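Proton-dependent oligopeptide transporter family protein (Xanthomonas campestris, PDB 6EI3) probably imports short peptides across the bacterial membrane in step with proton movement, and is captured here in an auto-inhibited state. Local coordinates at residues 15-24 with 148-159; 1-11 with 121-129. One frame throughout, in Å; residues are numbered along the deposited sequence.

Contact 1 (15-24 with 148-159); sequences RFSFYGMRNI and INFGSLFASLLI. With 78M ((2S)-2,3-dihydroxypropyl(7Z)-pentadec-7-enoate), chain K; 78M ((2S)-2,3-dihydroxypropyl(7Z)-pentadec-7-enoate), chain L.
Phe16 of helix 4-22 drops as a knob into a hole formed by Gly151, Ala155, Leu158 and Ile159 of helix 137-165, a knobs-into-holes crossing of membrane helices in which Gly151 and Ala155 form the small part of the hole. The segment axes approach to 8.1 Å, crossing at -37°. Gly151 lets the backbones draw together, its CA lying 4.6 Å from that of Phe16. With CG anti to the backbone N (chi1 -173°), the phenyl ring turns one face to the partner helix. Ala155 CB stands over that face, 3.9 Å from the centroid and almost on the normal, while Leu158 CD2, Ile159 CD1 and Phe154 CB line the edge. One turn further along, Gly20 repeats the economy of size: its bare backbone admits Ala155 CB, and its O lies 3.4 Å from Ile159 CG2. The pair belongs to the helical bundle of a major facilitator transporter, in which helix 4-22 is the first helix. Tyr19 shares the principle, its ring lying over Ser152, whose CB is 3.8 Å from the ring centroid. The polar end of the contact is Asn23, whose ND2 donates to Ser156 OG at 2.8 Å (N-H...O angle 151°), with the acceptor nearly in the amide plane. Its other end is held from within its own segment: Arg22 closes side-on, and both NE and NH2 donate to Asn23 OD1. Gripped at each end, the amide has its rotation fixed. Ile24 and Ile159 cross at about a right angle beyond it, and helix 168-188 covers Phe16 and Ile24 through Leu178 and Phe172. Lipid lies on two flanks of helix 137-165: Leu158 CD2 meets C15 of one bound monoacylglycerol at 3.6 Å, and Leu153 and Leu157 touch the chain of another.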
loop_
_atom_site.group_PDB
_atom_site.type_symbol
_atom_site.label_atom_id
_atom_site.label_comp_id
_atom_site.label_asym_id
_atom_site.label_seq_id
_atom_site.Cartn_x
_atom_site.Cartn_y
_atom_site.Cartn_z
ATOM N N ARG A 15 8.436 -10.854 -6.326
ATOM C CA ARG A 15 7.952 -9.558 -6.801
ATOM C C ARG A 15 7.382 -9.656 -8.213
ATOM O O ARG A 15 6.342 -9.061 -8.490
ATOM C CB ARG A 15 9.039 -8.449 -6.705
ATOM C CG ARG A 15 9.400 -8.012 -5.253
ATOM C CD ARG A 15 8.359 -7.118 -4.565
ATOM N NE ARG A 15 7.244 -7.920 -4.050
ATOM C CZ ARG A 15 6.026 -7.470 -3.776
ATOM N NH1 ARG A 15 5.736 -6.181 -3.928
ATOM N NH2 ARG A 15 5.086 -8.306 -3.343
ATOM N N PHE A 16 8.055 -10.395 -9.102
ATOM C CA PHE A 16 7.566 -10.558 -10.471
ATOM C C PHE A 16 6.199 -11.263 -10.414
ATOM O O PHE A 16 5.256 -10.849 -11.092
ATOM C CB PHE A 16 8.568 -11.351 -11.339
ATOM C CG PHE A 16 8.193 -11.421 -12.813
ATOM C CD1 PHE A 16 7.196 -12.281 -13.256
ATOM C CD2 PHE A 16 8.845 -10.632 -13.752
ATOM C CE1 PHE A 16 6.856 -12.357 -14.619
ATOM C CE2 PHE A 16 8.507 -10.710 -15.113
ATOM C CZ PHE A 16 7.512 -11.566 -15.532
ATOM N N SER A 17 6.106 -12.312 -9.585
ATOM C CA SER A 17 4.898 -13.097 -9.379
ATOM C C SER A 17 3.734 -12.234 -8.855
ATOM O O SER A 17 2.619 -12.315 -9.373
ATOM C CB SER A 17 5.192 -14.241 -8.414
ATOM O OG SER A 17 4.027 -14.978 -8.101
ATOM N N PHE A 18 3.996 -11.412 -7.841
ATOM C CA PHE A 18 2.965 -10.562 -7.243
ATOM C C PHE A 18 2.389 -9.608 -8.264
ATOM O O PHE A 18 1.178 -9.571 -8.431
ATOM C CB PHE A 18 3.503 -9.776 -6.031
ATOM C CG PHE A 18 2.449 -8.865 -5.433
ATOM C CD1 PHE A 18 1.526 -9.353 -4.513
ATOM C CD2 PHE A 18 2.351 -7.532 -5.830
ATOM C CE1 PHE A 18 0.512 -8.524 -4.010
ATOM C CE2 PHE A 18 1.352 -6.698 -5.308
ATOM C CZ PHE A 18 0.435 -7.200 -4.406
ATOM N N TYR A 19 3.253 -8.817 -8.919
ATOM C CA TYR A 19 2.800 -7.834 -9.904
ATOM C C TYR A 19 2.104 -8.490 -11.082
ATOM O O TYR A 19 1.130 -7.949 -11.594
ATOM C CB TYR A 19 3.973 -6.957 -10.359
ATOM C CG TYR A 19 4.375 -5.957 -9.294
ATOM C CD1 TYR A 19 3.547 -4.888 -8.968
ATOM C CD2 TYR A 19 5.573 -6.089 -8.601
ATOM C CE1 TYR A 19 3.908 -3.966 -7.983
ATOM C CE2 TYR A 19 5.952 -5.168 -7.623
ATOM C CZ TYR A 19 5.112 -4.109 -7.315
ATOM O OH TYR A 19 5.474 -3.187 -6.363
ATOM N N GLY A 20 2.619 -9.654 -11.478
ATOM C CA GLY A 20 2.083 -10.475 -12.556
ATOM C C GLY A 20 0.651 -10.872 -12.290
ATOM O O GLY A 20 -0.204 -10.624 -13.138
ATOM N N MET A 21 0.349 -11.414 -11.095
ATOM C CA MET A 21 -1.044 -11.771 -10.810
ATOM C C MET A 21 -1.930 -10.528 -10.530
ATOM O O MET A 21 -3.040 -10.444 -11.046
ATOM C CB MET A 21 -1.173 -12.866 -9.713
ATOM C CG MET A 21 -1.117 -12.403 -8.258
ATOM S SD MET A 21 -2.616 -11.631 -7.543
ATOM C CE MET A 21 -3.856 -12.558 -8.277
ATOM N N ARG A 22 -1.430 -9.560 -9.755
ATOM C CA ARG A 22 -2.208 -8.375 -9.363
ATOM C C ARG A 22 -2.661 -7.499 -10.552
ATOM O O ARG A 22 -3.822 -7.067 -10.588
ATOM C CB ARG A 22 -1.416 -7.565 -8.337
ATOM C CG ARG A 22 -2.260 -6.671 -7.421
ATOM C CD ARG A 22 -2.571 -5.294 -7.973
ATOM N NE ARG A 22 -1.433 -4.594 -8.584
ATOM C CZ ARG A 22 -0.616 -3.761 -7.942
ATOM N NH1 ARG A 22 -0.756 -3.553 -6.638
ATOM N NH2 ARG A 22 0.352 -3.140 -8.595
ATOM N N ASN A 23 -1.753 -7.279 -11.525
ATOM C CA ASN A 23 -1.934 -6.414 -12.693
ATOM C C ASN A 23 -2.813 -7.028 -13.799
ATOM O O ASN A 23 -3.208 -6.298 -14.702
ATOM C CB ASN A 23 -0.552 -5.924 -13.241
ATOM C CG ASN A 23 0.185 -5.048 -12.240
ATOM O OD1 ASN A 23 -0.256 -4.848 -11.106
ATOM N ND2 ASN A 23 1.344 -4.536 -12.601
ATOM N N ILE A 24 -3.198 -8.321 -13.697
ATOM C CA ILE A 24 -4.152 -8.913 -14.654
ATOM C C ILE A 24 -5.474 -9.249 -13.972
ATOM O O ILE A 24 -6.412 -9.666 -14.645
ATOM C CB ILE A 24 -3.628 -10.150 -15.440
ATOM C CG1 ILE A 24 -3.151 -11.277 -14.501
ATOM C CG2 ILE A 24 -2.579 -9.760 -16.432
ATOM C CD1 ILE A 24 -3.459 -12.692 -14.975
ATOM N N ILE A 148 12.511 -4.758 -8.105
ATOM C CA ILE A 148 11.089 -4.454 -7.993
ATOM C C ILE A 148 10.591 -3.791 -9.279
ATOM O O ILE A 148 9.603 -4.251 -9.849
ATOM C CB ILE A 148 10.779 -3.617 -6.727
ATOM C CG1 ILE A 148 11.076 -4.438 -5.442
ATOM C CG2 ILE A 148 9.306 -3.128 -6.735
ATOM C CD1 ILE A 148 11.204 -3.622 -4.145
ATOM N N ASN A 149 11.302 -2.765 -9.770
ATOM C CA ASN A 149 10.866 -2.025 -10.947
ATOM C C ASN A 149 10.975 -2.806 -12.240
ATOM O O ASN A 149 10.010 -2.793 -13.003
ATOM C CB ASN A 149 11.547 -0.673 -11.040
ATOM C CG ASN A 149 11.000 0.264 -9.979
ATOM O OD1 ASN A 149 9.860 0.728 -10.043
ATOM N ND2 ASN A 149 11.748 0.464 -8.923
ATOM N N PHE A 150 12.094 -3.506 -12.485
ATOM C CA PHE A 150 12.206 -4.319 -13.693
ATOM C C PHE A 150 11.251 -5.519 -13.661
ATOM O O PHE A 150 10.634 -5.809 -14.678
ATOM C CB PHE A 150 13.652 -4.725 -14.008
ATOM C CG PHE A 150 14.404 -3.627 -14.722
ATOM C CD1 PHE A 150 14.101 -3.293 -16.037
ATOM C CD2 PHE A 150 15.397 -2.909 -14.073
ATOM C CE1 PHE A 150 14.784 -2.271 -16.692
ATOM C CE2 PHE A 150 16.095 -1.899 -14.736
ATOM C CZ PHE A 150 15.773 -1.576 -16.033
ATOM N N GLY A 151 11.064 -6.122 -12.489
ATOM C CA GLY A 151 10.132 -7.232 -12.298
ATOM C C GLY A 151 8.682 -6.823 -12.535
ATOM O O GLY A 151 7.938 -7.542 -13.200
ATOM N N SER A 152 8.282 -5.645 -12.014
ATOM C CA SER A 152 6.949 -5.076 -12.189
ATOM C C SER A 152 6.737 -4.685 -13.672
ATOM O O SER A 152 5.667 -4.931 -14.228
ATOM C CB SER A 152 6.775 -3.847 -11.290
ATOM O OG SER A 152 5.590 -3.141 -11.617
ATOM N N LEU A 153 7.745 -4.062 -14.294
ATOM C CA LEU A 153 7.669 -3.657 -15.701
ATOM C C LEU A 153 7.469 -4.871 -16.616
ATOM O O LEU A 153 6.563 -4.861 -17.454
ATOM C CB LEU A 153 8.935 -2.868 -16.109
ATOM C CG LEU A 153 8.810 -1.895 -17.308
ATOM C CD1 LEU A 153 9.933 -0.873 -17.285
ATOM C CD2 LEU A 153 8.922 -2.617 -18.614
ATOM N N PHE A 154 8.324 -5.901 -16.463
ATOM C CA PHE A 154 8.257 -7.107 -17.294
ATOM C C PHE A 154 6.976 -7.897 -17.043
ATOM O O PHE A 154 6.364 -8.361 -18.003
ATOM C CB PHE A 154 9.506 -8.000 -17.117
ATOM C CG PHE A 154 10.846 -7.363 -17.403
ATOM C CD1 PHE A 154 10.983 -6.399 -18.397
ATOM C CD2 PHE A 154 11.989 -7.772 -16.717
ATOM C CE1 PHE A 154 12.223 -5.800 -18.647
ATOM C CE2 PHE A 154 13.234 -7.195 -16.989
ATOM C CZ PHE A 154 13.340 -6.209 -17.949
ATOM N N ALA A 155 6.561 -8.025 -15.758
ATOM C CA ALA A 155 5.322 -8.714 -15.387
ATOM C C ALA A 155 4.119 -8.037 -16.049
ATOM O O ALA A 155 3.244 -8.729 -16.545
ATOM C CB ALA A 155 5.145 -8.724 -13.883
ATOM N N SER A 156 4.091 -6.692 -16.068
ATOM C CA SER A 156 3.008 -5.913 -16.672
ATOM C C SER A 156 2.987 -6.019 -18.183
ATOM O O SER A 156 1.931 -5.879 -18.780
ATOM C CB SER A 156 3.121 -4.445 -16.286
ATOM O OG SER A 156 2.845 -4.287 -14.909
ATOM N N LEU A 157 4.155 -6.195 -18.815
ATOM C CA LEU A 157 4.186 -6.318 -20.254
ATOM C C LEU A 157 3.908 -7.761 -20.716
ATOM O O LEU A 157 3.302 -7.944 -21.764
ATOM C CB LEU A 157 5.541 -5.848 -20.804
ATOM C CG LEU A 157 5.822 -4.337 -20.848
ATOM C CD1 LEU A 157 7.257 -4.084 -21.240
ATOM C CD2 LEU A 157 4.918 -3.623 -21.833
ATOM N N LEU A 158 4.350 -8.771 -19.951
ATOM C CA LEU A 158 4.246 -10.181 -20.355
ATOM C C LEU A 158 2.943 -10.908 -19.948
ATOM O O LEU A 158 2.302 -11.520 -20.810
ATOM C CB LEU A 158 5.486 -10.954 -19.837
ATOM C CG LEU A 158 5.518 -12.485 -19.973
ATOM C CD1 LEU A 158 5.597 -12.927 -21.453
ATOM C CD2 LEU A 158 6.718 -13.065 -19.242
ATOM N N ILE A 159 2.595 -10.890 -18.646
ATOM C CA ILE A 159 1.450 -11.623 -18.103
ATOM C C ILE A 159 0.109 -11.224 -18.795
ATOM O O ILE A 159 -0.623 -12.134 -19.163
ATOM C CB ILE A 159 1.392 -11.584 -16.546
ATOM C CG1 ILE A 159 2.742 -12.034 -15.933
ATOM C CG2 ILE A 159 0.245 -12.451 -16.019
ATOM C CD1 ILE A 159 3.246 -13.512 -16.359
HETATM O O21 78M K . -1.257 7.036 -31.360
HETATM C C20 78M K . -0.250 6.400 -32.132
HETATM C C18 78M K . 0.501 5.384 -31.304
HETATM O O19 78M K . 1.115 6.021 -30.177
HETATM C C17 78M K . 1.533 4.622 -32.106
HETATM O O2 78M K . 1.880 3.517 -31.237
HETATM C C1 78M K . 1.677 2.264 -31.668
HETATM O O1 78M K . 1.429 1.969 -32.807
HETATM C C2 78M K . 1.758 1.285 -30.535
HETATM C C3 78M K . 0.477 1.273 -29.720
HETATM C C4 78M K . 0.613 0.524 -28.408
HETATM C C5 78M K . -0.321 1.035 -27.316
HETATM C C6 78M K . 0.078 2.386 -26.706
HETATM C C7 78M K . 1.329 2.266 -25.903
HETATM C C8 78M K . 1.778 3.098 -24.991
HETATM C C9 78M K . 3.037 2.914 -24.205
HETATM C C10 78M K . 2.821 2.013 -22.980
HETATM C C11 78M K . 3.125 0.529 -23.175
HETATM C C12 78M K . 4.592 0.138 -23.046
HETATM C C13 78M K . 5.183 0.344 -21.658
HETATM C C15 78M K . 7.242 0.411 -20.219
HETATM C C14 78M K . 6.691 0.198 -21.604
HETATM O O21 78M L . -4.410 -15.796 -32.150
HETATM C C20 78M L . -3.180 -15.572 -32.827
HETATM C C18 78M L . -2.577 -14.247 -32.423
HETATM O O19 78M L . -1.585 -13.835 -33.371
HETATM C C17 78M L . -2.012 -14.258 -31.022
HETATM O O2 78M L . -0.649 -14.746 -31.056
HETATM C C1 78M L . -0.385 -15.931 -30.495
HETATM O O1 78M L . -1.225 -16.744 -30.209
HETATM C C2 78M L . 1.091 -16.109 -30.273
HETATM C C3 78M L . 1.499 -16.229 -28.805
HETATM C C4 78M L . 1.544 -14.902 -28.069
HETATM C C5 78M L . 2.654 -14.792 -27.030
HETATM C C6 78M L . 2.217 -15.061 -25.590
HETATM C C7 78M L . 3.187 -14.527 -24.562
HETATM C C8 78M L . 4.206 -15.158 -23.985
HETATM C C9 78M L . 4.675 -16.569 -24.226
HETATM C C10 78M L . 5.815 -17.034 -23.308
HETATM C C11 78M L . 5.357 -17.847 -22.100
HETATM C C12 78M L . 6.452 -18.609 -21.346
HETATM C C13 78M L . 7.483 -17.769 -20.589
HETATM C C15 78M L . 8.013 -16.314 -18.573
HETATM C C14 78M L . 6.943 -17.020 -19.372
#

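Contact 2 (1-11 with 121-129); sequences PRQIPFIIGNE and VASFMVDQF
Gln3 and Gln128 meet amide to amide: Gln3 NE2 donates to Gln128 OE1 at 3.0 Å with an N-H...O angle of 160°. The donor uses a lone pair in the carbonyl plane of Gln128, although the two amide planes are turned 64° apart. Gln3 reaches this partner by placing CG between its backbone N and carbonyl carbon and bending again at chi2. Beside the polar pair, Ile4 CD1 enters an apolar notch between Gln128 CB, Met125 CG and the Phe129 ring, coming within 3.7 Å of Phe129 CE1. Pro1 CG lies over a face of that same ring. Ile7 points CD1 at the edge of Phe124, 3.7 Å from its CD2, and sets CG2 against Met125 CG.

The next shell explains why the glutamine is so well placed. Gln128 NE2 donates to Phe124 O at 2.9 Å, and in doing so sits 3.6 Å above the centre of the Phe124 ring. Its OE1 accepts a second hydrogen bond, from Val194 N, so both ends of the amide are engaged. Phe124 in turn packs edge-to-face with Tyr193 and rests on helix 62-95, while Lys134 NZ is hydrogen-bonded to Phe129 O. A type I turn from Pro1 to Ile4 brings the chain start round to the partner segment. The helical parts run antiparallel at 166°, with axes 10.5 Å apart, so large side chains bridge the gap: in this major facilitator fold the start of helix 4-22 is tied to the short helix 121-127 and the loop after it.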
loop_
_atom_site.group_PDB
_atom_site.type_symbol
_atom_site.label_atom_id
_atom_site.label_comp_id
_atom_site.label_asym_id
_atom_site.label_seq_id
_atom_site.Cartn_x
_atom_site.Cartn_y
_atom_site.Cartn_z
ATOM N N PRO A 1 28.077 -11.637 1.543
ATOM C CA PRO A 1 27.746 -12.907 2.219
ATOM C C PRO A 1 27.178 -13.918 1.230
ATOM O O PRO A 1 26.310 -13.571 0.426
ATOM C CB PRO A 1 26.723 -12.493 3.283
ATOM C CG PRO A 1 26.954 -11.029 3.494
ATOM C CD PRO A 1 27.384 -10.491 2.157
ATOM N N ARG A 2 27.656 -15.174 1.300
ATOM C CA ARG A 2 27.262 -16.266 0.400
ATOM C C ARG A 2 25.775 -16.634 0.432
ATOM O O ARG A 2 25.308 -17.332 -0.470
ATOM C CB ARG A 2 28.123 -17.510 0.638
ATOM C CG ARG A 2 29.579 -17.365 0.164
ATOM C CD ARG A 2 29.757 -17.538 -1.341
ATOM N NE ARG A 2 29.618 -18.934 -1.765
ATOM C CZ ARG A 2 29.944 -19.389 -2.972
ATOM N NH1 ARG A 2 30.437 -18.564 -3.891
ATOM N NH2 ARG A 2 29.784 -20.671 -3.270
ATOM N N GLN A 3 25.027 -16.161 1.442
ATOM C CA GLN A 3 23.582 -16.414 1.553
ATOM C C GLN A 3 22.754 -15.358 0.836
ATOM O O GLN A 3 21.601 -15.615 0.563
ATOM C CB GLN A 3 23.128 -16.536 3.024
ATOM C CG GLN A 3 23.351 -15.282 3.864
ATOM C CD GLN A 3 24.672 -15.311 4.610
ATOM O OE1 GLN A 3 25.737 -15.600 4.053
ATOM N NE2 GLN A 3 24.639 -14.962 5.886
ATOM N N ILE A 4 23.318 -14.162 0.575
ATOM C CA ILE A 4 22.621 -13.044 -0.074
ATOM C C ILE A 4 22.009 -13.435 -1.479
ATOM O O ILE A 4 20.854 -13.062 -1.715
ATOM C CB ILE A 4 23.524 -11.765 -0.112
ATOM C CG1 ILE A 4 23.713 -11.173 1.326
ATOM C CG2 ILE A 4 22.993 -10.689 -1.080
ATOM C CD1 ILE A 4 22.357 -10.693 2.076
ATOM N N PRO A 5 22.664 -14.242 -2.362
ATOM C CA PRO A 5 22.021 -14.576 -3.665
ATOM C C PRO A 5 20.673 -15.304 -3.542
ATOM O O PRO A 5 19.780 -15.093 -4.355
ATOM C CB PRO A 5 23.074 -15.447 -4.364
ATOM C CG PRO A 5 24.383 -15.020 -3.763
ATOM C CD PRO A 5 24.051 -14.763 -2.315
ATOM N N PHE A 6 20.516 -16.141 -2.509
ATOM C CA PHE A 6 19.267 -16.878 -2.253
ATOM C C PHE A 6 18.140 -15.914 -1.899
ATOM O O PHE A 6 17.009 -16.144 -2.300
ATOM C CB PHE A 6 19.458 -17.924 -1.145
ATOM C CG PHE A 6 20.476 -18.989 -1.496
ATOM C CD1 PHE A 6 20.110 -20.103 -2.243
ATOM C CD2 PHE A 6 21.798 -18.874 -1.085
ATOM C CE1 PHE A 6 21.055 -21.081 -2.580
ATOM C CE2 PHE A 6 22.740 -19.847 -1.421
ATOM C CZ PHE A 6 22.361 -20.947 -2.164
ATOM N N ILE A 7 18.479 -14.810 -1.183
ATOM C CA ILE A 7 17.551 -13.740 -0.782
ATOM C C ILE A 7 17.170 -12.922 -2.017
ATOM O O ILE A 7 16.001 -12.586 -2.197
ATOM C CB ILE A 7 18.212 -12.843 0.322
ATOM C CG1 ILE A 7 18.573 -13.659 1.607
ATOM C CG2 ILE A 7 17.381 -11.581 0.649
ATOM C CD1 ILE A 7 17.454 -14.292 2.377
ATOM N N ILE A 8 18.178 -12.598 -2.879
ATOM C CA ILE A 8 17.953 -11.809 -4.112
ATOM C C ILE A 8 17.024 -12.617 -5.055
ATOM O O ILE A 8 16.046 -12.062 -5.554
ATOM C CB ILE A 8 19.309 -11.391 -4.787
ATOM C CG1 ILE A 8 19.995 -10.250 -3.990
ATOM C CG2 ILE A 8 19.117 -10.983 -6.266
ATOM C CD1 ILE A 8 21.527 -10.016 -4.342
ATOM N N GLY A 9 17.324 -13.908 -5.238
ATOM C CA GLY A 9 16.535 -14.824 -6.063
ATOM C C GLY A 9 15.084 -14.899 -5.612
ATOM O O GLY A 9 14.166 -14.748 -6.411
ATOM N N ASN A 10 14.875 -15.104 -4.310
ATOM C CA ASN A 10 13.546 -15.169 -3.714
ATOM C C ASN A 10 12.811 -13.842 -3.928
ATOM O O ASN A 10 11.650 -13.865 -4.342
ATOM C CB ASN A 10 13.660 -15.506 -2.222
ATOM C CG ASN A 10 12.354 -15.346 -1.486
ATOM O OD1 ASN A 10 11.459 -16.204 -1.530
ATOM N ND2 ASN A 10 12.176 -14.191 -0.896
ATOM N N GLU A 11 13.490 -12.690 -3.669
ATOM C CA GLU A 11 12.897 -11.356 -3.848
ATOM C C GLU A 11 12.467 -11.101 -5.306
ATOM O O GLU A 11 11.368 -10.595 -5.540
ATOM C CB GLU A 11 13.870 -10.248 -3.357
ATOM C CG GLU A 11 13.385 -8.810 -3.558
ATOM C CD GLU A 11 12.237 -8.304 -2.696
ATOM O OE1 GLU A 11 11.742 -9.058 -1.827
ATOM O OE2 GLU A 11 11.851 -7.129 -2.877
ATOM N N VAL A 121 11.173 -9.805 4.809
ATOM C CA VAL A 121 12.182 -10.057 3.779
ATOM C C VAL A 121 13.381 -9.093 3.907
ATOM O O VAL A 121 14.520 -9.562 3.984
ATOM C CB VAL A 121 11.564 -10.111 2.348
ATOM C CG1 VAL A 121 11.058 -8.747 1.870
ATOM C CG2 VAL A 121 12.518 -10.743 1.339
ATOM N N ALA A 122 13.123 -7.768 3.978
ATOM C CA ALA A 122 14.173 -6.758 4.076
ATOM C C ALA A 122 14.948 -6.828 5.366
ATOM O O ALA A 122 16.167 -6.762 5.335
ATOM C CB ALA A 122 13.599 -5.363 3.871
ATOM N N SER A 123 14.250 -6.996 6.497
ATOM C CA SER A 123 14.850 -7.111 7.836
ATOM C C SER A 123 15.739 -8.369 7.936
ATOM O O SER A 123 16.828 -8.301 8.501
ATOM C CB SER A 123 13.743 -7.170 8.887
ATOM O OG SER A 123 14.329 -7.186 10.177
ATOM N N PHE A 124 15.274 -9.517 7.380
ATOM C CA PHE A 124 16.055 -10.773 7.379
ATOM C C PHE A 124 17.299 -10.622 6.516
ATOM O O PHE A 124 18.330 -11.217 6.813
ATOM C CB PHE A 124 15.193 -11.945 6.877
ATOM C CG PHE A 124 15.827 -13.315 6.981
ATOM C CD1 PHE A 124 16.078 -13.891 8.223
ATOM C CD2 PHE A 124 16.066 -14.075 5.841
ATOM C CE1 PHE A 124 16.623 -15.174 8.323
ATOM C CE2 PHE A 124 16.641 -15.345 5.938
ATOM C CZ PHE A 124 16.885 -15.898 7.178
ATOM N N MET A 125 17.198 -9.844 5.428
ATOM C CA MET A 125 18.353 -9.591 4.553
ATOM C C MET A 125 19.443 -8.823 5.343
ATOM O O MET A 125 20.615 -9.173 5.249
ATOM C CB MET A 125 17.919 -8.787 3.310
ATOM C CG MET A 125 19.072 -8.510 2.342
ATOM S SD MET A 125 19.975 -6.993 2.768
ATOM C CE MET A 125 18.765 -5.724 2.211
ATOM N N VAL A 126 19.062 -7.735 6.048
ATOM C CA VAL A 126 20.010 -6.915 6.831
ATOM C C VAL A 126 20.731 -7.792 7.901
ATOM O O VAL A 126 21.937 -7.646 8.089
ATOM C CB VAL A 126 19.340 -5.649 7.441
ATOM C CG1 VAL A 126 20.336 -4.813 8.251
ATOM C CG2 VAL A 126 18.694 -4.791 6.360
ATOM N N ASP A 127 19.996 -8.749 8.526
ATOM C CA ASP A 127 20.519 -9.707 9.528
ATOM C C ASP A 127 21.700 -10.527 8.995
ATOM O O ASP A 127 22.487 -11.010 9.785
ATOM C CB ASP A 127 19.419 -10.719 9.942
ATOM C CG ASP A 127 18.302 -10.177 10.812
ATOM O OD1 ASP A 127 18.410 -9.015 11.270
ATOM O OD2 ASP A 127 17.306 -10.915 11.032
ATOM N N GLN A 128 21.797 -10.721 7.670
ATOM C CA GLN A 128 22.861 -11.530 7.064
ATOM C C GLN A 128 24.234 -10.879 7.114
ATOM O O GLN A 128 25.229 -11.573 6.924
ATOM C CB GLN A 128 22.500 -11.950 5.633
ATOM C CG GLN A 128 21.127 -12.642 5.512
ATOM C CD GLN A 128 20.936 -13.727 6.545
ATOM O OE1 GLN A 128 21.756 -14.636 6.673
ATOM N NE2 GLN A 128 19.878 -13.615 7.351
ATOM N N PHE A 129 24.286 -9.557 7.388
ATOM C CA PHE A 129 25.521 -8.769 7.504
ATOM C C PHE A 129 25.925 -8.648 8.972
ATOM O O PHE A 129 25.079 -8.320 9.809
ATOM C CB PHE A 129 25.306 -7.353 6.915
ATOM C CG PHE A 129 25.060 -7.345 5.427
ATOM C CD1 PHE A 129 23.770 -7.466 4.917
ATOM C CD2 PHE A 129 26.118 -7.219 4.530
ATOM C CE1 PHE A 129 23.540 -7.464 3.542
ATOM C CE2 PHE A 129 25.888 -7.215 3.149
ATOM C CZ PHE A 129 24.599 -7.341 2.666
#

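Overall arrangement
Both contacts draw on helix 4-22: contact 2 uses its beginning and contact 1 its far end, with centres 21 Å apart. Their partners, helix 121-127 and helix 137-165, follow each other in the chain, so the first helix is clasped in turn by two successive elements. The contacts meet where Glu11 OE2 of contact 2 lies 3.8 Å from Ile148 CD1 of contact 1. Glu11, Arg15 and Phe16 fall within the ExxERF sequence characteristic of this family, which is generally linked to proton coupling. Lipid marks a difference: contact 1 touches bound monoglycerides directly, whereas in contact 2 Phe124's side chain stays about 9 Å from one.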